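PDB 4ZO4: dephospho-CoA kinase, which probably catalyses the last step of coenzyme A biosynthesis, using ATP to phosphorylate the 3'-hydroxyl group of dephospho-CoA. Local coordinates for residues T92-R97 with F122-Y127. Residues are numbered along the deposited sequence; the frame is centred on the assembly and turned at random.
Sequences THPKIR and FESGAY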
loop_
_atom_site.group_PDB
_atom_site.type_symbol
_atom_site.label_atom_id
_atom_site.label_comp_id
_atom_site.label_asym_id
_atom_site.label_seq_id
_atom_site.Cartn_x
_atom_site.Cartn_y
_atom_site.Cartn_z
ATOM N N THR A 92 17.415 -5.877 2.091
ATOM C CA THR A 92 18.291 -5.546 0.965
ATOM C C THR A 92 18.538 -4.051 0.831
ATOM O O THR A 92 19.631 -3.623 0.539
ATOM C CB THR A 92 17.677 -6.011 -0.367
ATOM O OG1 THR A 92 16.332 -5.544 -0.468
ATOM C CG2 THR A 92 17.664 -7.505 -0.462
ATOM N N HIS A 93 17.493 -3.261 1.034
ATOM C CA HIS A 93 17.558 -1.823 0.846
ATOM C C HIS A 93 18.801 -1.156 1.440
ATOM O O HIS A 93 19.507 -0.451 0.719
ATOM C CB HIS A 93 16.297 -1.123 1.359
ATOM C CG HIS A 93 15.071 -1.362 0.529
ATOM N ND1 HIS A 93 13.813 -0.945 0.924
ATOM C CD2 HIS A 93 14.903 -1.972 -0.668
ATOM C CE1 HIS A 93 12.934 -1.261 -0.012
ATOM N NE2 HIS A 93 13.563 -1.903 -0.979
ATOM N N PRO A 94 19.064 -1.327 2.748
ATOM C CA PRO A 94 20.274 -0.640 3.252
ATOM C C PRO A 94 21.604 -1.193 2.669
ATOM O O PRO A 94 22.586 -0.446 2.522
ATOM C CB PRO A 94 20.195 -0.855 4.751
ATOM C CG PRO A 94 19.286 -2.055 4.939
ATOM C CD PRO A 94 18.306 -1.994 3.823
ATOM N N LYS A 95 21.622 -2.468 2.307
ATOM C CA LYS A 95 22.804 -3.097 1.704
ATOM C C LYS A 95 23.041 -2.623 0.292
ATOM O O LYS A 95 24.197 -2.442 -0.133
ATOM C CB LYS A 95 22.659 -4.619 1.682
ATOM C CG LYS A 95 22.837 -5.236 3.036
ATOM C CD LYS A 95 22.323 -6.664 3.067
ATOM C CE LYS A 95 22.402 -7.293 4.460
ATOM N NZ LYS A 95 21.201 -7.005 5.314
ATOM N N ILE A 96 21.953 -2.423 -0.441
ATOM C CA ILE A 96 22.070 -1.888 -1.800
ATOM C C ILE A 96 22.514 -0.405 -1.739
ATOM O O ILE A 96 23.479 0.000 -2.409
ATOM C CB ILE A 96 20.776 -2.082 -2.620
ATOM C CG1 ILE A 96 20.297 -3.555 -2.638
ATOM C CG2 ILE A 96 21.054 -1.714 -4.050
ATOM C CD1 ILE A 96 18.859 -3.784 -3.099
ATOM N N ARG A 97 21.836 0.365 -0.889
ATOM C CA ARG A 97 22.114 1.772 -0.653
ATOM C C ARG A 97 23.569 2.075 -0.268
ATOM O O ARG A 97 24.134 3.063 -0.714
ATOM C CB ARG A 97 21.175 2.278 0.440
ATOM C CG ARG A 97 21.355 3.729 0.891
ATOM C CD ARG A 97 20.508 4.704 0.080
ATOM N NE ARG A 97 20.811 6.101 0.396
ATOM C CZ ARG A 97 20.416 7.145 -0.328
ATOM N NH1 ARG A 97 19.698 6.976 -1.438
ATOM N NH2 ARG A 97 20.748 8.374 0.054
ATOM N N PHE A 122 13.515 2.420 -8.711
ATOM C CA PHE A 122 14.416 1.648 -7.875
ATOM C C PHE A 122 14.172 2.097 -6.493
ATOM O O PHE A 122 13.855 3.247 -6.276
ATOM C CB PHE A 122 15.863 1.964 -8.223
ATOM C CG PHE A 122 16.844 0.879 -7.886
ATOM C CD1 PHE A 122 17.919 1.147 -7.080
ATOM C CD2 PHE A 122 16.714 -0.393 -8.428
ATOM C CE1 PHE A 122 18.848 0.169 -6.807
ATOM C CE2 PHE A 122 17.629 -1.390 -8.145
ATOM C CZ PHE A 122 18.697 -1.104 -7.331
ATOM N N GLU A 123 14.404 1.198 -5.550
ATOM C CA GLU A 123 13.860 1.315 -4.227
ATOM C C GLU A 123 14.798 1.866 -3.164
ATOM O O GLU A 123 14.396 2.701 -2.347
ATOM C CB GLU A 123 13.377 -0.065 -3.781
ATOM C CG GLU A 123 12.036 -0.474 -4.359
ATOM C CD GLU A 123 11.468 -1.735 -3.717
ATOM O OE1 GLU A 123 12.187 -2.425 -2.951
ATOM O OE2 GLU A 123 10.292 -2.047 -3.985
ATOM N N SER A 124 16.031 1.392 -3.147
ATOM C CA SER A 124 16.809 1.413 -1.895
ATOM C C SER A 124 17.214 2.776 -1.297
ATOM O O SER A 124 18.053 2.837 -0.400
ATOM C CB SER A 124 18.017 0.502 -2.041
ATOM O OG SER A 124 17.557 -0.832 -2.205
ATOM N N GLY A 125 16.588 3.855 -1.758
ATOM C CA GLY A 125 16.782 5.175 -1.178
ATOM C C GLY A 125 16.329 6.236 -2.156
ATOM O O GLY A 125 15.908 5.917 -3.280
ATOM N N ALA A 126 16.404 7.492 -1.720
ATOM C CA ALA A 126 16.097 8.646 -2.569
ATOM C C ALA A 126 17.399 9.190 -3.151
ATOM O O ALA A 126 18.104 9.976 -2.509
ATOM C CB ALA A 126 15.369 9.716 -1.772
ATOM N N TYR A 127 17.706 8.768 -4.376
ATOM C CA TYR A 127 19.001 9.049 -5.008
ATOM C C TYR A 127 19.082 10.401 -5.726
ATOM O O TYR A 127 20.120 10.734 -6.293
ATOM C CB TYR A 127 19.340 7.920 -5.993
ATOM C CG TYR A 127 19.499 6.549 -5.335
ATOM C CD1 TYR A 127 20.714 6.161 -4.764
ATOM C CD2 TYR A 127 18.431 5.636 -5.293
ATOM C CE1 TYR A 127 20.865 4.913 -4.175
ATOM C CE2 TYR A 127 18.567 4.383 -4.691
ATOM C CZ TYR A 127 19.787 4.028 -4.141
ATOM O OH TYR A 127 19.939 2.801 -3.553
#
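H93 and E123 meet through a single hydrogen bond: NE2 of H93 donates to OE1 of E123 over a modelled 2.5 Å, a length that is uncertain at this resolution, with an N-H...O angle of 160°. The oxygen sits at the edge of the imidazole, near its plane, whereas the carboxylate plane stands 87° from the ring, nearly perpendicular. The E123 chain reaches this position extended beyond CG. Its other oxygen, OE2, forms a salt bridge with K85 NZ of the second subunit, so the two oxygens have separate partners, which fixes the rotation of the carboxylate.

Beside this pair, S124 fits against the helix, its OG 3.2 Å from H93 CA and 3.3 Å from I96 CD1; the hydroxyl is hydrogen-bonded to N80 ND2 of the second subunit. I96 extends the apolar side of the contact, its CG2 lying 4.0 Å from F122 CE1.

R97 has CG anti to the backbone N (chi1 177°) and bends at chi2, which carries the chain past the S124 carbonyl and over the loop. NH1 then lies above one face of Y127, offset toward the rim. CZ is 4.8 Å from the ring centroid, an off-centre cation-pi contact. NH1 also lies alongside G125 CA, at 3.4 Å.

Farther out, Y127 and F122 both rest on I100, farther along helix 82-109. The arrangement joins that helix to the loop after strand 114-117 in a P-loop kinase fold, at the interface with the second subunit, with F122 about 8 Å, side chain to side chain, from K18 of the predicted ATP site.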